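Local coordinates for D-threo-3-hydroxyaspartate dehydratase (Delftia, PDB 3WQC), which catalyses the pyridoxal-phosphate-dependent removal of ammonia from D-threo-3-hydroxyaspartate to give oxaloacetate, and also acts on D-serine, at residues R36-P50 with A231-A245. Numbering follows the deposited sequence.
Sequences RMQQRMDAQGVRLRP and ALAASRLDGVTEVRA. With PLP (pyridoxal-5'-phosphate), chain J.
R47 and L48 pair in parallel register with E242 and V243, a worked example of how the first and last strands of a barrel meet. Three backbone bonds tie the ladder: R47 N to T241 O, V243 N to R47 O (2.8 Å) and R49 N to V243 O.

On one side of this ladder the charges gather. R49, bent at chi3 (-74°), presents NE and NH2 side-on to the carboxylate of E242. NE meets OE1 at 2.9 Å, and NH2 meets the syn lone pair of OE2 at 3.1 Å. The guanidinium and carboxylate planes stand 44° apart. D90 takes R49 NH1 and S224 binds E242 OE1, while two waters join OE2 to the R47 guanidinium, one at NE and one, weakly, at NH2. A leucine in place of R49 would probably leave the buried carboxylate of E242 without its direct salt-bridge partner and D90 without its mate.

Apolar side chains fill the other side, beneath helix 27-44. M41 SD sits 3.6 Å from V243 CB, V46 CG2 meets V243 CG2, and M37, its CG anti to the backbone N (chi1 -176°), brings CE against L232 CD2 at 3.6 Å and also against A245 CB.

From the same helix, between M37 and M41, R40 reaches over to the backbone carbonyls of 231-234. Its NH2 gives A234 O an in-plane bond of 2.7 Å on a lone pair and A231 O a weak one, while L232 O lies over the guanidinium centre.

Beyond the ladder, R244 turns its guanidinium edge to the cofactor, NH2 reaching PLP N1 at 2.9 Å, while S224 holds NH1 and the carbonyl of T181 also takes NH2. Joining strands 47-48 and 242-243 is characteristic of closure of the TIM-type barrel of the alanine racemase N-terminal domain, with the pyridoxal-phosphate pocket at the strands' C-terminal ends.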
loop_
_atom_site.group_PDB
_atom_site.type_symbol
_atom_site.label_atom_id
_atom_site.label_comp_id
_atom_site.label_asym_id
_atom_site.label_seq_id
_atom_site.Cartn_x
_atom_site.Cartn_y
_atom_site.Cartn_z
ATOM N N ARG B 36 14.198 -20.011 14.187
ATOM C CA ARG B 36 14.248 -21.048 13.163
ATOM C C ARG B 36 15.284 -20.671 12.050
ATOM O O ARG B 36 16.096 -21.512 11.589
ATOM C CB ARG B 36 12.884 -21.335 12.523
ATOM C CG ARG B 36 12.902 -22.288 11.279
ATOM C CD ARG B 36 11.526 -22.431 10.701
ATOM N NE ARG B 36 11.532 -23.238 9.488
ATOM C CZ ARG B 36 10.617 -23.175 8.495
ATOM N NH1 ARG B 36 9.539 -22.412 8.632
ATOM N NH2 ARG B 36 10.738 -23.924 7.386
ATOM N N MET B 37 15.206 -19.441 11.575
ATOM C CA MET B 37 16.110 -19.030 10.501
ATOM C C MET B 37 17.515 -18.974 10.993
ATOM O O MET B 37 18.415 -19.469 10.270
ATOM C CB MET B 37 15.653 -17.649 9.936
ATOM C CG MET B 37 16.492 -17.183 8.720
ATOM S SD MET B 37 16.330 -18.250 7.246
ATOM C CE MET B 37 14.669 -17.798 6.631
ATOM N N GLN B 38 17.777 -18.356 12.141
ATOM C CA GLN B 38 19.147 -18.209 12.623
ATOM C C GLN B 38 19.724 -19.609 12.843
ATOM O O GLN B 38 20.910 -19.867 12.520
ATOM C CB GLN B 38 19.260 -17.409 13.925
ATOM C CG GLN B 38 20.709 -17.092 14.351
ATOM C CD GLN B 38 21.457 -16.231 13.317
ATOM O OE1 GLN B 38 21.028 -15.123 12.997
ATOM N NE2 GLN B 38 22.630 -16.718 12.794
ATOM N N GLN B 39 18.942 -20.539 13.438
ATOM C CA GLN B 39 19.479 -21.886 13.684
ATOM C C GLN B 39 19.847 -22.570 12.341
ATOM O O GLN B 39 20.815 -23.341 12.252
ATOM C CB GLN B 39 18.434 -22.748 14.444
ATOM C CG GLN B 39 18.342 -22.218 15.861
ATOM C CD GLN B 39 17.164 -22.719 16.663
ATOM O OE1 GLN B 39 16.357 -23.586 16.204
ATOM N NE2 GLN B 39 17.036 -22.177 17.909
ATOM N N ARG B 40 19.033 -22.389 11.316
ATOM C CA ARG B 40 19.300 -23.027 10.041
ATOM C C ARG B 40 20.597 -22.484 9.453
ATOM O O ARG B 40 21.453 -23.262 8.927
ATOM C CB ARG B 40 18.134 -22.888 9.041
ATOM C CG ARG B 40 18.516 -23.603 7.785
ATOM C CD ARG B 40 17.356 -23.751 6.911
ATOM N NE ARG B 40 17.409 -25.052 6.317
ATOM C CZ ARG B 40 18.028 -25.401 5.185
ATOM N NH1 ARG B 40 17.885 -26.713 4.903
ATOM N NH2 ARG B 40 18.740 -24.507 4.353
ATOM N N MET B 41 20.779 -21.171 9.534
ATOM C CA MET B 41 22.040 -20.584 9.021
ATOM C C MET B 41 23.278 -21.010 9.821
ATOM O O MET B 41 24.319 -21.329 9.240
ATOM C CB MET B 41 21.961 -19.082 8.925
ATOM C CG MET B 41 20.787 -18.620 8.023
ATOM S SD MET B 41 20.906 -19.312 6.353
ATOM C CE MET B 41 19.670 -20.565 6.292
ATOM N N ASP B 42 23.145 -21.125 11.155
ATOM C CA ASP B 42 24.238 -21.602 12.021
ATOM C C ASP B 42 24.558 -23.034 11.598
ATOM O O ASP B 42 25.768 -23.374 11.446
ATOM C CB ASP B 42 23.793 -21.549 13.466
ATOM C CG ASP B 42 23.701 -20.139 14.017
ATOM O OD1 ASP B 42 24.216 -19.157 13.437
ATOM O OD2 ASP B 42 23.063 -20.012 15.077
ATOM N N ALA B 43 23.523 -23.840 11.273
ATOM C CA ALA B 43 23.755 -25.256 10.891
ATOM C C ALA B 43 24.526 -25.358 9.547
ATOM O O ALA B 43 25.321 -26.316 9.341
ATOM C CB ALA B 43 22.452 -26.046 10.842
ATOM N N GLN B 44 24.270 -24.386 8.655
ATOM C CA GLN B 44 24.908 -24.237 7.337
ATOM C C GLN B 44 26.305 -23.554 7.459
ATOM O O GLN B 44 27.084 -23.611 6.492
ATOM C CB GLN B 44 24.011 -23.483 6.317
ATOM C CG GLN B 44 22.674 -24.142 5.972
ATOM C CD GLN B 44 22.827 -25.251 4.951
ATOM O OE1 GLN B 44 23.879 -25.785 4.765
ATOM N NE2 GLN B 44 21.764 -25.557 4.251
ATOM N N GLY B 45 26.683 -23.030 8.637
ATOM C CA GLY B 45 27.946 -22.241 8.837
ATOM C C GLY B 45 27.982 -20.959 8.004
ATOM O O GLY B 45 29.108 -20.592 7.541
ATOM N N VAL B 46 26.830 -20.288 7.758
ATOM C CA VAL B 46 26.849 -19.028 7.074
ATOM C C VAL B 46 26.307 -17.916 7.990
ATOM O O VAL B 46 25.475 -18.216 8.942
ATOM C CB VAL B 46 26.082 -19.061 5.717
ATOM C CG1 VAL B 46 26.709 -20.139 4.855
ATOM C CG2 VAL B 46 24.574 -19.368 5.904
ATOM N N ARG B 47 26.623 -16.661 7.697
ATOM C CA ARG B 47 26.055 -15.511 8.411
ATOM C C ARG B 47 24.610 -15.328 7.882
ATOM O O ARG B 47 24.271 -15.702 6.719
ATOM C CB ARG B 47 26.830 -14.259 8.127
ATOM C CG ARG B 47 28.205 -14.389 8.745
ATOM C CD ARG B 47 28.780 -13.030 8.861
ATOM N NE ARG B 47 29.336 -12.540 7.634
ATOM C CZ ARG B 47 30.614 -12.788 7.267
ATOM N NH1 ARG B 47 31.349 -13.573 8.022
ATOM N NH2 ARG B 47 31.154 -12.308 6.133
ATOM N N LEU B 48 23.766 -14.746 8.747
ATOM C CA LEU B 48 22.403 -14.312 8.291
ATOM C C LEU B 48 22.412 -12.820 8.353
ATOM O O LEU B 48 22.716 -12.192 9.381
ATOM C CB LEU B 48 21.321 -14.808 9.325
ATOM C CG LEU B 48 19.916 -14.355 8.997
ATOM C CD1 LEU B 48 19.395 -14.842 7.653
ATOM C CD2 LEU B 48 18.934 -14.797 10.083
ATOM N N ARG B 49 22.117 -12.200 7.176
ATOM C CA ARG B 49 22.046 -10.702 7.066
ATOM C C ARG B 49 20.565 -10.441 6.723
ATOM O O ARG B 49 20.141 -10.407 5.530
ATOM C CB ARG B 49 22.917 -10.198 5.905
ATOM C CG ARG B 49 22.882 -8.659 5.845
ATOM C CD ARG B 49 23.491 -8.119 4.514
ATOM N NE ARG B 49 24.952 -8.243 4.548
ATOM C CZ ARG B 49 25.775 -7.419 5.184
ATOM N NH1 ARG B 49 25.280 -6.300 5.781
ATOM N NH2 ARG B 49 27.111 -7.683 5.213
ATOM N N PRO B 50 19.714 -10.250 7.757
ATOM C CA PRO B 50 18.256 -10.132 7.518
ATOM C C PRO B 50 17.978 -8.905 6.663
ATOM O O PRO B 50 18.615 -7.828 6.797
ATOM C CB PRO B 50 17.665 -9.949 8.946
ATOM C CG PRO B 50 18.822 -9.566 9.852
ATOM C CD PRO B 50 20.097 -10.175 9.173
ATOM N N ALA B 231 16.421 -19.809 1.273
ATOM C CA ALA B 231 17.184 -19.928 2.559
ATOM C C ALA B 231 16.776 -21.180 3.335
ATOM O O ALA B 231 17.603 -21.872 3.950
ATOM C CB ALA B 231 17.048 -18.706 3.455
ATOM N N LEU B 232 15.457 -21.416 3.353
ATOM C CA LEU B 232 14.888 -22.541 4.106
ATOM C C LEU B 232 15.019 -23.894 3.417
ATOM O O LEU B 232 14.934 -24.954 4.064
ATOM C CB LEU B 232 13.437 -22.258 4.455
ATOM C CG LEU B 232 13.302 -21.078 5.472
ATOM C CD1 LEU B 232 11.806 -20.653 5.604
ATOM C CD2 LEU B 232 13.945 -21.359 6.841
ATOM N N ALA B 233 15.298 -23.861 2.114
ATOM C CA ALA B 233 15.315 -25.093 1.312
ATOM C C ALA B 233 16.738 -25.545 0.935
ATOM O O ALA B 233 16.877 -26.729 0.530
ATOM C CB ALA B 233 14.433 -24.952 0.079
ATOM N N ALA B 234 17.775 -24.673 1.074
ATOM C CA ALA B 234 19.091 -25.026 0.521
ATOM C C ALA B 234 19.597 -26.277 1.253
ATOM O O ALA B 234 19.599 -26.295 2.462
ATOM C CB ALA B 234 20.026 -23.832 0.644
ATOM N N SER B 235 20.033 -27.306 0.538
ATOM C CA SER B 235 20.712 -28.436 1.249
ATOM C C SER B 235 22.087 -28.135 1.685
ATOM O O SER B 235 22.504 -28.611 2.751
ATOM C CB SER B 235 20.698 -29.793 0.529
ATOM O OG SER B 235 20.754 -29.639 -0.812
ATOM N N ARG B 236 22.824 -27.437 0.822
ATOM C CA ARG B 236 24.229 -27.092 1.116
ATOM C C ARG B 236 24.476 -25.648 0.691
ATOM O O ARG B 236 23.783 -25.141 -0.211
ATOM C CB ARG B 236 25.210 -28.016 0.347
ATOM C CG ARG B 236 25.085 -27.822 -1.171
ATOM C CD ARG B 236 26.132 -28.580 -1.961
ATOM N NE ARG B 236 25.911 -28.567 -3.394
ATOM C CZ ARG B 236 26.894 -28.868 -4.241
ATOM N NH1 ARG B 236 28.067 -29.153 -3.737
ATOM N NH2 ARG B 236 26.717 -28.965 -5.542
ATOM N N LEU B 237 25.425 -24.995 1.336
ATOM C CA LEU B 237 25.768 -23.623 0.992
ATOM C C LEU B 237 27.256 -23.417 0.787
ATOM O O LEU B 237 27.800 -22.362 1.153
ATOM C CB LEU B 237 25.183 -22.568 1.989
ATOM C CG LEU B 237 23.644 -22.458 1.912
ATOM C CD1 LEU B 237 23.032 -21.634 3.096
ATOM C CD2 LEU B 237 23.138 -21.899 0.556
ATOM N N ASP B 238 27.930 -24.475 0.286
ATOM C CA ASP B 238 29.379 -24.374 0.091
ATOM C C ASP B 238 29.732 -23.106 -0.745
ATOM O O ASP B 238 29.051 -22.848 -1.789
ATOM C CB ASP B 238 29.891 -25.609 -0.603
ATOM C CG ASP B 238 29.576 -26.813 0.158
ATOM O OD1 ASP B 238 28.452 -27.318 0.058
ATOM O OD2 ASP B 238 30.522 -27.316 0.825
ATOM N N GLY B 239 30.728 -22.320 -0.311
ATOM C CA GLY B 239 31.118 -21.182 -1.095
ATOM C C GLY B 239 30.372 -19.918 -0.758
ATOM O O GLY B 239 30.804 -18.809 -1.135
ATOM N N VAL B 240 29.303 -20.039 0.034
ATOM C CA VAL B 240 28.482 -18.862 0.376
ATOM C C VAL B 240 28.912 -18.300 1.722
ATOM O O VAL B 240 29.153 -19.132 2.701
ATOM C CB VAL B 240 26.967 -19.268 0.455
ATOM C CG1 VAL B 240 26.053 -18.153 1.055
ATOM C CG2 VAL B 240 26.515 -19.691 -0.931
ATOM N N THR B 241 29.005 -16.982 1.885
ATOM C CA THR B 241 29.468 -16.387 3.208
ATOM C C THR B 241 28.231 -15.982 4.012
ATOM O O THR B 241 28.274 -15.974 5.214
ATOM C CB THR B 241 30.479 -15.265 3.127
ATOM O OG1 THR B 241 29.926 -14.298 2.379
ATOM C CG2 THR B 241 31.492 -15.556 2.105
ATOM N N GLU B 242 27.155 -15.523 3.361
ATOM C CA GLU B 242 25.970 -15.024 4.107
ATOM C C GLU B 242 24.746 -15.338 3.266
ATOM O O GLU B 242 24.752 -15.385 2.020
ATOM C CB GLU B 242 26.077 -13.563 4.414
ATOM C CG GLU B 242 26.074 -12.738 3.142
ATOM C CD GLU B 242 26.043 -11.212 3.429
ATOM O OE1 GLU B 242 25.279 -10.492 2.699
ATOM O OE2 GLU B 242 26.760 -10.671 4.328
ATOM N N VAL B 243 23.627 -15.440 3.985
ATOM C CA VAL B 243 22.306 -15.519 3.379
ATOM C C VAL B 243 21.488 -14.319 3.853
ATOM O O VAL B 243 21.541 -13.928 5.015
ATOM C CB VAL B 243 21.627 -16.828 3.830
ATOM C CG1 VAL B 243 20.129 -16.911 3.500
ATOM C CG2 VAL B 243 22.357 -18.011 3.205
ATOM N N ARG B 244 20.712 -13.770 2.905
ATOM C CA ARG B 244 19.792 -12.662 3.181
ATOM C C ARG B 244 18.353 -13.230 3.099
ATOM O O ARG B 244 17.963 -13.871 2.107
ATOM C CB ARG B 244 19.940 -11.580 2.053
ATOM C CG ARG B 244 21.421 -11.124 1.979
ATOM C CD ARG B 244 21.576 -9.928 0.987
ATOM N NE ARG B 244 20.735 -10.140 -0.213
ATOM C CZ ARG B 244 20.941 -11.081 -1.155
ATOM N NH1 ARG B 244 22.126 -11.728 -1.216
ATOM N NH2 ARG B 244 19.998 -11.364 -2.057
ATOM N N ALA B 245 17.566 -12.927 4.110
ATOM C CA ALA B 245 16.125 -13.339 4.079
ATOM C C ALA B 245 15.420 -12.308 4.951
ATOM O O ALA B 245 16.020 -11.737 5.879
ATOM C CB ALA B 245 15.933 -14.715 4.749
HETATM N N1 PLP J . 17.609 -9.973 -1.100
HETATM C C2 PLP J . 17.114 -8.993 -1.882
HETATM C C2A PLP J . 17.995 -8.288 -2.888
HETATM C C3 PLP J . 15.729 -8.615 -1.729
HETATM O O3 PLP J . 15.252 -7.635 -2.481
HETATM C C4 PLP J . 14.937 -9.330 -0.762
HETATM C C4A PLP J . 13.579 -8.937 -0.577
HETATM C C5 PLP J . 15.550 -10.353 0.021
HETATM C C6 PLP J . 16.886 -10.693 -0.238
HETATM C C5A PLP J . 14.761 -11.133 1.043
HETATM O O4P PLP J . 13.753 -11.986 0.326
HETATM P P PLP J . 12.556 -12.583 1.206
HETATM O O1P PLP J . 13.243 -13.156 2.389
HETATM O O2P PLP J . 11.977 -13.627 0.316
HETATM O O3P PLP J . 11.648 -11.495 1.609
HETATM O O HOH W 1 26.547 -25.920 3.698
HETATM O O HOH W 2 31.127 -19.399 5.344
HETATM O O HOH W 3 26.633 -10.748 7.154
HETATM O O HOH W 4 29.230 -12.407 4.204
#